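Local coordinates for protein glutamate racemase (Campylobacter jejuni, PDB 3UHF) that is a two-domain alpha/beta enzyme of the Asp/Glu/hydantoin racemase family, holding d-glutamic acid in a pocket of its own chain, at residues V61-K66 against K73-A78; L90-N95 against Y100-L105; E77-F82 against A109-Y114. All coordinates share one frame; numbering follows the deposited sequence.

Contact 1. Residues V61-K66 against K73-A78. With DGL (D-glutamic acid), chain C.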
ATOM      1  N   VAL A  61       4.622  14.692   0.928  1.00 20.04           N
ATOM      2  CA  VAL A  61       3.976  13.718   1.810  1.00 18.22           C
ATOM      3  C   VAL A  61       3.631  14.420   3.149  1.00 16.82           C
ATOM      4  O   VAL A  61       4.360  15.324   3.585  1.00 19.00           O
ATOM      5  CB  VAL A  61       4.934  12.506   2.018  1.00 21.75           C
ATOM      6  CG1 VAL A  61       6.135  12.898   2.878  1.00 18.79           C
ATOM      7  CG2 VAL A  61       4.216  11.262   2.597  1.00 18.71           C
ATOM      8  N   PRO A  62       2.510  14.046   3.795  1.00 17.44           N
ATOM      9  CA  PRO A  62       1.520  13.011   3.493  1.00 16.04           C
ATOM     10  C   PRO A  62       0.398  13.472   2.574  1.00 19.90           C
ATOM     11  O   PRO A  62       0.135  14.669   2.461  1.00 18.94           O
ATOM     12  CB  PRO A  62       0.923  12.717   4.871  1.00 19.41           C
ATOM     13  CG  PRO A  62       0.881  14.073   5.509  1.00 18.83           C
ATOM     14  CD  PRO A  62       2.189  14.729   5.068  1.00 19.07           C
ATOM     15  N   TYR A  63      -0.267  12.504   1.955  1.00 15.67           N
ATOM     16  CA  TYR A  63      -1.458  12.738   1.135  1.00 16.84           C
ATOM     17  C   TYR A  63      -2.733  12.485   1.953  1.00 18.75           C
ATOM     18  O   TYR A  63      -3.811  12.997   1.635  1.00 20.18           O
ATOM     19  CB  TYR A  63      -1.480  11.782  -0.080  1.00 17.32           C
ATOM     20  CG  TYR A  63      -0.480  12.042  -1.200  1.00 23.14           C
ATOM     21  CD1 TYR A  63       0.524  12.991  -1.077  1.00 20.55           C
ATOM     22  CD2 TYR A  63      -0.557  11.326  -2.399  1.00 19.61           C
ATOM     23  CE1 TYR A  63       1.432  13.215  -2.117  1.00 23.15           C
ATOM     24  CE2 TYR A  63       0.342  11.542  -3.433  1.00 19.98           C
ATOM     25  CZ  TYR A  63       1.333  12.482  -3.295  1.00 21.73           C
ATOM     26  OH  TYR A  63       2.222  12.698  -4.332  1.00 23.66           O
ATOM     27  N   GLY A  64      -2.593  11.694   3.012  1.00 18.47           N
ATOM     28  CA  GLY A  64      -3.730  11.156   3.739  1.00 18.45           C
ATOM     29  C   GLY A  64      -4.574  12.163   4.494  1.00 20.17           C
ATOM     30  O   GLY A  64      -5.672  11.841   4.926  1.00 20.12           O
ATOM     31  N   VAL A  65      -4.065  13.375   4.667  1.00 18.93           N
ATOM     32  CA  VAL A  65      -4.837  14.424   5.330  1.00 19.24           C
ATOM     33  C   VAL A  65      -5.245  15.523   4.354  1.00 23.71           C
ATOM     34  O   VAL A  65      -5.758  16.560   4.762  1.00 25.26           O
ATOM     35  CB  VAL A  65      -4.071  15.038   6.518  1.00 23.40           C
ATOM     36  CG1 VAL A  65      -3.943  14.029   7.632  1.00 23.21           C
ATOM     37  CG2 VAL A  65      -2.692  15.532   6.077  1.00 22.13           C
ATOM     38  N   LYS A  66      -5.027  15.287   3.063  1.00 20.02           N
ATOM     39  CA  LYS A  66      -5.322  16.300   2.059  1.00 21.89           C
ATOM     40  C   LYS A  66      -6.542  15.916   1.216  1.00 22.62           C
ATOM     41  O   LYS A  66      -7.137  14.872   1.437  1.00 23.81           O
ATOM     42  CB  LYS A  66      -4.076  16.569   1.213  1.00 20.07           C
ATOM     43  CG  LYS A  66      -2.983  17.156   2.091  1.00 24.29           C
ATOM     44  CD  LYS A  66      -1.603  17.133   1.483  1.00 22.90           C
ATOM     45  CE  LYS A  66      -0.623  17.743   2.499  1.00 20.52           C
ATOM     46  NZ  LYS A  66       0.792  17.459   2.141  1.00 19.04           N
ATOM     47  N   LYS A  73      -4.124  15.412  -8.567  1.00 27.19           N
ATOM     48  CA  LYS A  73      -3.154  16.243  -9.256  1.00 26.68           C
ATOM     49  C   LYS A  73      -1.742  15.708  -9.035  1.00 25.46           C
ATOM     50  O   LYS A  73      -0.989  15.534  -9.988  1.00 26.11           O
ATOM     51  CB  LYS A  73      -3.251  17.688  -8.746  1.00 24.58           C
ATOM     52  CG  LYS A  73      -2.206  18.630  -9.316  1.00 32.89           C
ATOM     53  CD  LYS A  73      -2.173  19.934  -8.518  1.00 43.60           C
ATOM     54  CE  LYS A  73      -1.131  20.903  -9.072  1.00 54.15           C
ATOM     55  NZ  LYS A  73      -1.009  22.142  -8.244  1.00 53.84           N
ATOM     56  N   PHE A  74      -1.392  15.439  -7.777  1.00 23.16           N
ATOM     57  CA  PHE A  74      -0.070  14.912  -7.450  1.00 21.59           C
ATOM     58  C   PHE A  74       0.215  13.552  -8.123  1.00 23.34           C
ATOM     59  O   PHE A  74       1.328  13.297  -8.582  1.00 24.64           O
ATOM     60  CB  PHE A  74       0.097  14.782  -5.931  1.00 19.63           C
ATOM     61  CG  PHE A  74       0.255  16.114  -5.208  1.00 23.99           C
ATOM     62  CD1 PHE A  74       0.324  17.307  -5.918  1.00 26.16           C
ATOM     63  CD2 PHE A  74       0.342  16.162  -3.827  1.00 27.35           C
ATOM     64  CE1 PHE A  74       0.474  18.524  -5.264  1.00 28.62           C
ATOM     65  CE2 PHE A  74       0.499  17.389  -3.167  1.00 25.93           C
ATOM     66  CZ  PHE A  74       0.563  18.562  -3.887  1.00 29.58           C
ATOM     67  N   CYS A  75      -0.781  12.675  -8.154  1.00 22.99           N
ATOM     68  CA  CYS A  75      -0.605  11.364  -8.788  1.00 21.10           C
ATOM     69  C   CYS A  75      -0.360  11.475 -10.291  1.00 25.86           C
ATOM     70  O   CYS A  75       0.481  10.762 -10.850  1.00 26.02           O
ATOM     71  CB  CYS A  75      -1.814  10.463  -8.524  1.00 23.69           C
ATOM     72  SG  CYS A  75      -1.955   9.971  -6.788  1.00 25.30           S
ATOM     73  N   LEU A  76      -1.102  12.355 -10.951  1.00 25.23           N
ATOM     74  CA  LEU A  76      -0.896  12.562 -12.384  1.00 29.87           C
ATOM     75  C   LEU A  76       0.507  13.097 -12.671  1.00 33.41           C
ATOM     76  O   LEU A  76       1.105  12.756 -13.687  1.00 30.35           O
ATOM     77  CB  LEU A  76      -1.975  13.474 -12.979  1.00 28.57           C
ATOM     78  CG  LEU A  76      -3.350  12.809 -13.136  1.00 31.98           C
ATOM     79  CD1 LEU A  76      -4.412  13.826 -13.531  1.00 36.10           C
ATOM     80  CD2 LEU A  76      -3.291  11.671 -14.156  1.00 29.81           C
ATOM     81  N   GLU A  77       1.043  13.925 -11.771  1.00 28.64           N
ATOM     82  CA  GLU A  77       2.418  14.376 -11.921  1.00 29.02           C
ATOM     83  C   GLU A  77       3.381  13.201 -11.796  1.00 30.42           C
ATOM     84  O   GLU A  77       4.392  13.136 -12.493  1.00 30.65           O
ATOM     85  CB  GLU A  77       2.760  15.454 -10.890  1.00 32.25           C
ATOM     86  CG  GLU A  77       1.924  16.717 -11.020  1.00 32.78           C
ATOM     87  CD  GLU A  77       2.349  17.788 -10.024  1.00 37.92           C
ATOM     88  OE1 GLU A  77       3.270  17.511  -9.228  1.00 35.69           O
ATOM     89  OE2 GLU A  77       1.773  18.898 -10.048  1.00 36.10           O
ATOM     90  N   ALA A  78       3.054  12.270 -10.909  1.00 28.98           N
ATOM     91  CA  ALA A  78       3.878  11.085 -10.723  1.00 32.26           C
ATOM     92  C   ALA A  78       3.870  10.242 -11.995  1.00 29.68           C
ATOM     93  O   ALA A  78       4.906   9.732 -12.431  1.00 30.21           O
ATOM     94  CB  ALA A  78       3.380  10.271  -9.532  1.00 30.47           C
TER
HETATM   95  N   DGL C 260       0.962   6.268   1.677  1.00 20.48           N
HETATM   96  CA  DGL C 260      -0.208   6.687   2.454  1.00 18.17           C
HETATM   97  C   DGL C 260      -1.256   5.585   2.460  1.00 17.30           C
HETATM   98  O   DGL C 260      -0.949   4.413   2.204  1.00 18.20           O
HETATM   99  CB  DGL C 260       0.181   7.015   3.895  1.00 14.84           C
HETATM  100  CG  DGL C 260       1.029   8.280   4.019  1.00 20.22           C
HETATM  101  CD  DGL C 260       0.286   9.482   3.475  1.00 25.53           C
HETATM  102  OE1 DGL C 260       0.619   9.934   2.356  1.00 20.42           O
HETATM  103  OE2 DGL C 260      -0.657   9.946   4.150  1.00 18.98           O
HETATM  104  OXT DGL C 260      -2.414   5.848   2.758  1.00 19.23           O
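Tyr63 and Phe74 share a first torsion of -72°, with CG opposite the carbonyl carbon and beside the backbone N; this swings the tyrosine ring out of its loop and the phenylalanine ring off its helix until the two cross obliquely. The planes are inclined at 50° and the centroids lie 5.6 Å apart. Tyr63 OH comes within 3.4 Å of Phe74 CB, while Tyr63 CE1 sits at the edge of the phenylalanine ring, near its plane, 3.6 Å from Phe74 CD2. The next helix residue, Cys75, brings its SG to 4.4 Å from Tyr63 CE2, a loose touch. The tyrosine hydroxyl finds its polar partner in Asp57, and Arg60 makes a cation-pi contact with Phe74.

The backbone of the same loop grips the ligand. Tyr63 N gives an almost straight bond (176°) to DGL OE1 at 2.7 Å, and Gly64 N a more bent one to DGL OE2 at 2.8 Å. Tyr63 also begins the type I turn that ends at Lys66, whose NZ folds back to Pro62 O at 2.9 Å. Two successive amides holding one carboxylate, just after a cis-proline, make this the carboxylate-binding loop of the d-glutamic acid pocket.

Contact 2. Residues L90-N95 against Y100-L105. With DGL (D-glutamic acid), chain C.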
ATOM      1  N   LEU A  90       2.317  -0.057 -13.709  1.00 25.19           N
ATOM      2  CA  LEU A  90       2.523   0.807 -12.559  1.00 23.58           C
ATOM      3  C   LEU A  90       1.675   0.337 -11.390  1.00 24.02           C
ATOM      4  O   LEU A  90       0.458   0.151 -11.518  1.00 25.70           O
ATOM      5  CB  LEU A  90       2.164   2.247 -12.905  1.00 23.69           C
ATOM      6  CG  LEU A  90       2.210   3.220 -11.723  1.00 26.49           C
ATOM      7  CD1 LEU A  90       3.607   3.259 -11.117  1.00 25.21           C
ATOM      8  CD2 LEU A  90       1.775   4.611 -12.168  1.00 27.71           C
ATOM      9  N   ILE A  91       2.328   0.157 -10.247  1.00 22.51           N
ATOM     10  CA  ILE A  91       1.648  -0.202  -9.022  1.00 21.74           C
ATOM     11  C   ILE A  91       1.574   1.022  -8.120  1.00 22.15           C
ATOM     12  O   ILE A  91       2.601   1.640  -7.805  1.00 20.79           O
ATOM     13  CB  ILE A  91       2.395  -1.310  -8.263  1.00 22.24           C
ATOM     14  CG1 ILE A  91       2.615  -2.523  -9.161  1.00 25.22           C
ATOM     15  CG2 ILE A  91       1.631  -1.692  -6.991  1.00 21.66           C
ATOM     16  CD1 ILE A  91       1.344  -3.024  -9.812  1.00 30.21           C
ATOM     17  N   ILE A  92       0.359   1.385  -7.735  1.00 18.68           N
ATOM     18  CA  ILE A  92       0.152   2.468  -6.769  1.00 17.46           C
ATOM     19  C   ILE A  92       0.133   1.841  -5.375  1.00 19.96           C
ATOM     20  O   ILE A  92      -0.886   1.304  -4.942  1.00 22.51           O
ATOM     21  CB  ILE A  92      -1.180   3.200  -7.036  1.00 17.91           C
ATOM     22  CG1 ILE A  92      -1.265   3.629  -8.512  1.00 23.37           C
ATOM     23  CG2 ILE A  92      -1.346   4.400  -6.104  1.00 17.81           C
ATOM     24  CD1 ILE A  92      -0.122   4.537  -8.955  1.00 27.26           C
ATOM     25  N   ALA A  93       1.279   1.873  -4.696  1.00 19.48           N
ATOM     26  CA  ALA A  93       1.422   1.262  -3.374  1.00 21.34           C
ATOM     27  C   ALA A  93       0.562   1.988  -2.351  1.00 22.44           C
ATOM     28  O   ALA A  93       0.142   1.413  -1.354  1.00 18.69           O
ATOM     29  CB  ALA A  93       2.901   1.289  -2.927  1.00 19.87           C
ATOM     30  N   CYS A  94       0.322   3.265  -2.610  1.00 17.84           N
ATOM     31  CA  CYS A  94      -0.331   4.157  -1.658  1.00 18.03           C
ATOM     32  C   CYS A  94      -1.833   3.889  -1.598  1.00 18.59           C
ATOM     33  O   CYS A  94      -2.505   3.936  -2.623  1.00 16.88           O
ATOM     34  CB  CYS A  94      -0.085   5.597  -2.092  1.00 17.20           C
ATOM     35  SG  CYS A  94      -0.768   6.834  -0.968  1.00 19.97           S
ATOM     36  N   ASN A  95      -2.354   3.615  -0.404  1.00 15.54           N
ATOM     37  CA  ASN A  95      -3.778   3.364  -0.254  1.00 16.81           C
ATOM     38  C   ASN A  95      -4.570   4.638  -0.487  1.00 17.14           C
ATOM     39  O   ASN A  95      -5.693   4.590  -0.985  1.00 15.13           O
ATOM     40  CB  ASN A  95      -4.096   2.799   1.134  1.00 14.49           C
ATOM     41  CG  ASN A  95      -3.371   1.486   1.406  1.00 17.48           C
ATOM     42  OD1 ASN A  95      -2.170   1.474   1.662  1.00 14.96           O
ATOM     43  ND2 ASN A  95      -4.105   0.375   1.347  1.00 13.97           N
ATOM     44  N   TYR A 100      -8.397   7.442  -4.693  1.00 21.78           N
ATOM     45  CA  TYR A 100      -8.885   8.587  -5.477  1.00 23.24           C
ATOM     46  C   TYR A 100      -8.425   8.651  -6.932  1.00 24.27           C
ATOM     47  O   TYR A 100      -9.183   9.082  -7.800  1.00 25.63           O
ATOM     48  CB  TYR A 100      -8.511   9.908  -4.790  1.00 19.50           C
ATOM     49  CG  TYR A 100      -9.243  10.134  -3.490  1.00 22.77           C
ATOM     50  CD1 TYR A 100     -10.561  10.581  -3.480  1.00 29.60           C
ATOM     51  CD2 TYR A 100      -8.627   9.876  -2.273  1.00 18.64           C
ATOM     52  CE1 TYR A 100     -11.239  10.780  -2.292  1.00 31.00           C
ATOM     53  CE2 TYR A 100      -9.294  10.072  -1.085  1.00 19.27           C
ATOM     54  CZ  TYR A 100     -10.603  10.525  -1.101  1.00 25.06           C
ATOM     55  OH  TYR A 100     -11.269  10.722   0.091  1.00 25.65           O
ATOM     56  N   ALA A 101      -7.190   8.233  -7.201  1.00 19.76           N
ATOM     57  CA  ALA A 101      -6.545   8.556  -8.482  1.00 22.40           C
ATOM     58  C   ALA A 101      -6.576   7.504  -9.600  1.00 23.73           C
ATOM     59  O   ALA A 101      -6.118   7.787 -10.704  1.00 23.92           O
ATOM     60  CB  ALA A 101      -5.104   8.991  -8.240  1.00 22.73           C
ATOM     61  N   LEU A 102      -7.079   6.305  -9.333  1.00 22.16           N
ATOM     62  CA  LEU A 102      -6.993   5.236 -10.339  1.00 26.70           C
ATOM     63  C   LEU A 102      -7.681   5.536 -11.676  1.00 28.24           C
ATOM     64  O   LEU A 102      -7.112   5.251 -12.732  1.00 23.79           O
ATOM     65  CB  LEU A 102      -7.472   3.895  -9.783  1.00 24.13           C
ATOM     66  CG  LEU A 102      -6.609   3.331  -8.653  1.00 27.85           C
ATOM     67  CD1 LEU A 102      -7.059   1.911  -8.317  1.00 25.72           C
ATOM     68  CD2 LEU A 102      -5.120   3.357  -9.015  1.00 29.40           C
ATOM     69  N   ASP A 103      -8.891   6.096 -11.636  1.00 23.53           N
ATOM     70  CA  ASP A 103      -9.614   6.440 -12.865  1.00 29.12           C
ATOM     71  C   ASP A 103      -8.803   7.393 -13.723  1.00 31.94           C
ATOM     72  O   ASP A 103      -8.658   7.189 -14.925  1.00 29.47           O
ATOM     73  CB  ASP A 103     -10.979   7.075 -12.567  1.00 35.03           C
ATOM     74  CG  ASP A 103     -12.000   6.069 -12.064  1.00 43.68           C
ATOM     75  OD1 ASP A 103     -11.732   4.850 -12.142  1.00 41.97           O
ATOM     76  OD2 ASP A 103     -13.068   6.501 -11.576  1.00 44.16           O
ATOM     77  N   ALA A 104      -8.275   8.438 -13.095  1.00 28.83           N
ATOM     78  CA  ALA A 104      -7.544   9.466 -13.822  1.00 27.75           C
ATOM     79  C   ALA A 104      -6.244   8.904 -14.376  1.00 29.15           C
ATOM     80  O   ALA A 104      -5.859   9.211 -15.507  1.00 30.27           O
ATOM     81  CB  ALA A 104      -7.272  10.665 -12.924  1.00 28.14           C
ATOM     82  N   LEU A 105      -5.569   8.085 -13.573  1.00 23.96           N
ATOM     83  CA  LEU A 105      -4.312   7.474 -13.995  1.00 27.39           C
ATOM     84  C   LEU A 105      -4.528   6.568 -15.197  1.00 25.92           C
ATOM     85  O   LEU A 105      -3.776   6.606 -16.167  1.00 29.01           O
ATOM     86  CB  LEU A 105      -3.691   6.673 -12.844  1.00 22.62           C
ATOM     87  CG  LEU A 105      -3.084   7.517 -11.718  1.00 26.18           C
ATOM     88  CD1 LEU A 105      -2.727   6.644 -10.530  1.00 22.70           C
ATOM     89  CD2 LEU A 105      -1.857   8.264 -12.221  1.00 30.37           C
TER
HETATM   90  N   DGL C 260       0.962   6.268   1.677  1.00 20.48           N
HETATM   91  CA  DGL C 260      -0.208   6.687   2.454  1.00 18.17           C
HETATM   92  C   DGL C 260      -1.256   5.585   2.460  1.00 17.30           C
HETATM   93  O   DGL C 260      -0.949   4.413   2.204  1.00 18.20           O
HETATM   94  CB  DGL C 260       0.181   7.015   3.895  1.00 14.84           C
HETATM   95  CG  DGL C 260       1.029   8.280   4.019  1.00 20.22           C
HETATM   96  CD  DGL C 260       0.286   9.482   3.475  1.00 25.53           C
HETATM   97  OE1 DGL C 260       0.619   9.934   2.356  1.00 20.42           O
HETATM   98  OE2 DGL C 260      -0.657   9.946   4.150  1.00 18.98           O
HETATM   99  OXT DGL C 260      -2.414   5.848   2.758  1.00 19.23           O
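Ile92 meets Leu102 and Leu105 through aliphatic branches alone, and no ring or amide presents a face or an edge between the two segments. The ring of Tyr100 instead packs on Lys68 and Ile71 and sends its hydroxyl to the carbonyl of Ala142. At the contact itself, Ile92 does all the reaching from the strand. Its CG1 lies opposite the carbonyl carbon (chi1 -52°), which points the longer branch at the helix. Leu105 comes in tip to tip: its CD1 stands 3.7 Å from Ile92 CD1. Leu102 behaves differently, sliding past the isoleucine in the opposite direction until its CD2 is 3.9 Å from Ile92 CG1. The isoleucine branch is therefore held by one methyl from each leucine, residues almost one helical turn apart.

Just beyond Ile92 the chain leaves the sheet and enters the ligand pocket. Cys94 takes the N-cap position of helix 95-100, and its SG approaches DGL N to 3.2 Å. Asn95 N, in the first turn of that helix, gives a hydrogen bond to DGL O at 3.1 Å, bent to 152°.

Strand 89-92 lies between strands 26-31 and 113-114 of the parallel sheet, with Ile91 bonded to Gly28 and Phe30. Helix 102-108 packs on this strand through the two leucines, and Ala97 and Ser98 of helix 95-100 also lie against Ile92.

Contact 3. Residues E77-F82 against A109-Y114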
ATOM      1  N   GLU A  77       1.043  13.925 -11.771  1.00 28.64           N
ATOM      2  CA  GLU A  77       2.418  14.376 -11.921  1.00 29.02           C
ATOM      3  C   GLU A  77       3.381  13.201 -11.796  1.00 30.42           C
ATOM      4  O   GLU A  77       4.392  13.136 -12.493  1.00 30.65           O
ATOM      5  CB  GLU A  77       2.760  15.454 -10.890  1.00 32.25           C
ATOM      6  CG  GLU A  77       1.924  16.717 -11.020  1.00 32.78           C
ATOM      7  CD  GLU A  77       2.349  17.788 -10.024  1.00 37.92           C
ATOM      8  OE1 GLU A  77       3.270  17.511  -9.228  1.00 35.69           O
ATOM      9  OE2 GLU A  77       1.773  18.898 -10.048  1.00 36.10           O
ATOM     10  N   ALA A  78       3.054  12.270 -10.909  1.00 28.98           N
ATOM     11  CA  ALA A  78       3.878  11.085 -10.723  1.00 32.26           C
ATOM     12  C   ALA A  78       3.870  10.242 -11.995  1.00 29.68           C
ATOM     13  O   ALA A  78       4.906   9.732 -12.431  1.00 30.21           O
ATOM     14  CB  ALA A  78       3.380  10.271  -9.532  1.00 30.47           C
ATOM     15  N   LEU A  79       2.699  10.112 -12.604  1.00 27.04           N
ATOM     16  CA  LEU A  79       2.599   9.397 -13.870  1.00 26.82           C
ATOM     17  C   LEU A  79       3.537  10.030 -14.906  1.00 31.70           C
ATOM     18  O   LEU A  79       4.268   9.323 -15.602  1.00 32.73           O
ATOM     19  CB  LEU A  79       1.151   9.385 -14.368  1.00 31.90           C
ATOM     20  CG  LEU A  79       0.884   8.608 -15.657  1.00 34.84           C
ATOM     21  CD1 LEU A  79       1.365   7.174 -15.520  1.00 37.90           C
ATOM     22  CD2 LEU A  79      -0.590   8.656 -16.013  1.00 31.28           C
ATOM     23  N   ASP A  80       3.535  11.358 -14.985  1.00 37.91           N
ATOM     24  CA  ASP A  80       4.451  12.072 -15.871  1.00 40.41           C
ATOM     25  C   ASP A  80       5.906  11.700 -15.594  1.00 40.48           C
ATOM     26  O   ASP A  80       6.670  11.459 -16.520  1.00 39.23           O
ATOM     27  CB  ASP A  80       4.291  13.583 -15.726  1.00 49.16           C
ATOM     28  CG  ASP A  80       3.005  14.100 -16.324  1.00 61.87           C
ATOM     29  OD1 ASP A  80       2.357  13.365 -17.092  1.00 61.73           O
ATOM     30  OD2 ASP A  80       2.653  15.260 -16.025  1.00 72.52           O
ATOM     31  N   PHE A  81       6.278  11.650 -14.318  1.00 35.29           N
ATOM     32  CA  PHE A  81       7.638  11.289 -13.929  1.00 35.61           C
ATOM     33  C   PHE A  81       8.038   9.921 -14.459  1.00 36.82           C
ATOM     34  O   PHE A  81       9.166   9.723 -14.908  1.00 38.09           O
ATOM     35  CB  PHE A  81       7.803  11.296 -12.405  1.00 35.56           C
ATOM     36  CG  PHE A  81       9.138  10.782 -11.946  1.00 36.95           C
ATOM     37  CD1 PHE A  81      10.250  11.614 -11.948  1.00 47.33           C
ATOM     38  CD2 PHE A  81       9.288   9.468 -11.530  1.00 38.14           C
ATOM     39  CE1 PHE A  81      11.487  11.144 -11.538  1.00 47.29           C
ATOM     40  CE2 PHE A  81      10.522   8.990 -11.121  1.00 40.18           C
ATOM     41  CZ  PHE A  81      11.623   9.828 -11.126  1.00 39.66           C
ATOM     42  N   PHE A  82       7.103   8.978 -14.400  1.00 36.51           N
ATOM     43  CA  PHE A  82       7.375   7.598 -14.771  1.00 34.89           C
ATOM     44  C   PHE A  82       7.507   7.392 -16.273  1.00 44.60           C
ATOM     45  O   PHE A  82       8.109   6.415 -16.725  1.00 42.36           O
ATOM     46  CB  PHE A  82       6.275   6.684 -14.231  1.00 33.50           C
ATOM     47  CG  PHE A  82       6.549   6.165 -12.857  1.00 31.83           C
ATOM     48  CD1 PHE A  82       5.864   6.663 -11.766  1.00 26.71           C
ATOM     49  CD2 PHE A  82       7.510   5.190 -12.653  1.00 33.06           C
ATOM     50  CE1 PHE A  82       6.122   6.192 -10.498  1.00 30.89           C
ATOM     51  CE2 PHE A  82       7.766   4.715 -11.381  1.00 32.47           C
ATOM     52  CZ  PHE A  82       7.075   5.220 -10.309  1.00 29.97           C
ATOM     53  N   ALA A 109      -2.681   6.707 -18.784  1.00 30.34           N
ATOM     54  CA  ALA A 109      -1.631   5.709 -18.996  1.00 31.66           C
ATOM     55  C   ALA A 109      -1.972   4.700 -20.094  1.00 35.70           C
ATOM     56  O   ALA A 109      -3.136   4.362 -20.299  1.00 37.26           O
ATOM     57  CB  ALA A 109      -1.331   4.975 -17.682  1.00 31.87           C
ATOM     58  N   HIS A 110      -0.950   4.209 -20.789  1.00 31.88           N
ATOM     59  CA  HIS A 110      -1.162   3.182 -21.804  1.00 33.44           C
ATOM     60  C   HIS A 110      -0.552   1.850 -21.394  1.00 35.66           C
ATOM     61  O   HIS A 110      -0.251   1.005 -22.230  1.00 43.55           O
ATOM     62  CB  HIS A 110      -0.656   3.652 -23.170  1.00 42.98           C
ATOM     63  CG  HIS A 110      -1.349   4.883 -23.657  1.00 42.87           C
ATOM     64  ND1 HIS A 110      -0.695   6.082 -23.844  1.00 46.90           N
ATOM     65  CD2 HIS A 110      -2.649   5.112 -23.953  1.00 40.48           C
ATOM     66  CE1 HIS A 110      -1.561   6.991 -24.255  1.00 44.30           C
ATOM     67  NE2 HIS A 110      -2.754   6.430 -24.321  1.00 47.68           N
ATOM     68  N   PHE A 111      -0.384   1.673 -20.089  1.00 32.14           N
ATOM     69  CA  PHE A 111      -0.000   0.388 -19.514  1.00 36.69           C
ATOM     70  C   PHE A 111      -0.891   0.149 -18.298  1.00 29.88           C
ATOM     71  O   PHE A 111      -1.518   1.086 -17.811  1.00 29.04           O
ATOM     72  CB  PHE A 111       1.481   0.386 -19.130  1.00 39.41           C
ATOM     73  CG  PHE A 111       1.932   1.651 -18.475  1.00 38.04           C
ATOM     74  CD1 PHE A 111       1.631   1.906 -17.143  1.00 33.08           C
ATOM     75  CD2 PHE A 111       2.658   2.590 -19.191  1.00 37.53           C
ATOM     76  CE1 PHE A 111       2.041   3.081 -16.539  1.00 34.12           C
ATOM     77  CE2 PHE A 111       3.074   3.764 -18.592  1.00 34.46           C
ATOM     78  CZ  PHE A 111       2.768   4.008 -17.262  1.00 33.55           C
ATOM     79  N   PRO A 112      -0.987  -1.108 -17.828  1.00 29.36           N
ATOM     80  CA  PRO A 112      -1.850  -1.366 -16.672  1.00 30.19           C
ATOM     81  C   PRO A 112      -1.427  -0.575 -15.441  1.00 28.11           C
ATOM     82  O   PRO A 112      -0.232  -0.398 -15.204  1.00 29.75           O
ATOM     83  CB  PRO A 112      -1.654  -2.864 -16.417  1.00 30.48           C
ATOM     84  CG  PRO A 112      -1.269  -3.425 -17.758  1.00 33.02           C
ATOM     85  CD  PRO A 112      -0.453  -2.352 -18.414  1.00 30.60           C
ATOM     86  N   VAL A 113      -2.410  -0.106 -14.680  1.00 21.56           N
ATOM     87  CA  VAL A 113      -2.173   0.576 -13.413  1.00 22.16           C
ATOM     88  C   VAL A 113      -3.030  -0.108 -12.357  1.00 27.74           C
ATOM     89  O   VAL A 113      -4.245  -0.223 -12.522  1.00 28.80           O
ATOM     90  CB  VAL A 113      -2.542   2.056 -13.502  1.00 23.43           C
ATOM     91  CG1 VAL A 113      -2.315   2.765 -12.152  1.00 24.44           C
ATOM     92  CG2 VAL A 113      -1.737   2.738 -14.614  1.00 25.75           C
ATOM     93  N   TYR A 114      -2.398  -0.581 -11.288  1.00 24.02           N
ATOM     94  CA  TYR A 114      -3.105  -1.271 -10.208  1.00 20.91           C
ATOM     95  C   TYR A 114      -2.824  -0.579  -8.888  1.00 21.83           C
ATOM     96  O   TYR A 114      -1.678  -0.205  -8.627  1.00 25.48           O
ATOM     97  CB  TYR A 114      -2.638  -2.721 -10.100  1.00 22.86           C
ATOM     98  CG  TYR A 114      -2.988  -3.551 -11.317  1.00 25.01           C
ATOM     99  CD1 TYR A 114      -4.308  -3.883 -11.585  1.00 28.54           C
ATOM    100  CD2 TYR A 114      -2.006  -3.984 -12.199  1.00 29.18           C
ATOM    101  CE1 TYR A 114      -4.647  -4.636 -12.702  1.00 28.69           C
ATOM    102  CE2 TYR A 114      -2.336  -4.743 -13.325  1.00 31.91           C
ATOM    103  CZ  TYR A 114      -3.656  -5.060 -13.561  1.00 33.52           C
ATOM    104  OH  TYR A 114      -3.992  -5.806 -14.664  1.00 37.85           O
TER
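Leu79 and Ala109 bring the two backbones nearest each other, with their CA atoms 7.6 Å apart. Residues 77-82 form the closing turns of helix 68-82, where Phe81 N bonds to Glu77 O and Phe82 N to Ala78 O, with a weak extra bond from Phe82 N to Leu79 O. Opposite them, residues 109-112 form a loop, extended at Ala109, Phe111 and Pro112 but bent at His110, that leads into the short strand at Val113 and Tyr114.

One helix residue carries the contact. Leu79 holds CG opposite its backbone N (chi1 -177°), which spreads its two methyls over the loop. CD1 lies 4.1 Å from Ala109 CB and, approaching the ring obliquely, 3.9 Å from Phe111 CZ. The other methyl, CD2, rests 4.0 Å from Ala109 N and so covers backbone as well as side chain.

This loop follows helix 102-108, the second of two helices, after 95-100, in the beta-alpha-beta crossover between neighbouring parallel strands 89-92 and 113-114. Leu79 also touches Leu105 and Lys108, and so packs helix 68-82 against both helix 102-108 and the loop leading out of it.

The ring that meets Leu79 is itself packed from within its own loop. Phe111 has CG lodged between the backbone N and the carbonyl carbon (chi1 42°), and Ala109 CB lies 4.0 Å above one face of its ring, offset toward the rim. Leu90 and Ile87 touch Phe111 as well. Phe82 packs on Leu90, Ile87 and Phe30.

Helix 68-82 ties contact 1 to contact 3, whose centres are 14 Å apart: its Phe74 and Cys75 meet the pocket loop and its later Leu79 meets the loop before strand 113-114. Contact 2 fills in beside it, its centre about 10 Å from that of contact 1 and about 9 Å from that of contact 3. Cys75 SG packs 3.6 Å from Ala101 CB, and Ile92 N lies 2.7 Å from Tyr114 O, a probable sheet hydrogen bond. Contacts 1 and 2 both reach d-glutamic acid, holding its two different carboxylates through backbone amides; Ser32, Thr96 and Thr205 also hydrogen-bond to it. Contact 3 is packing without a pocket residue.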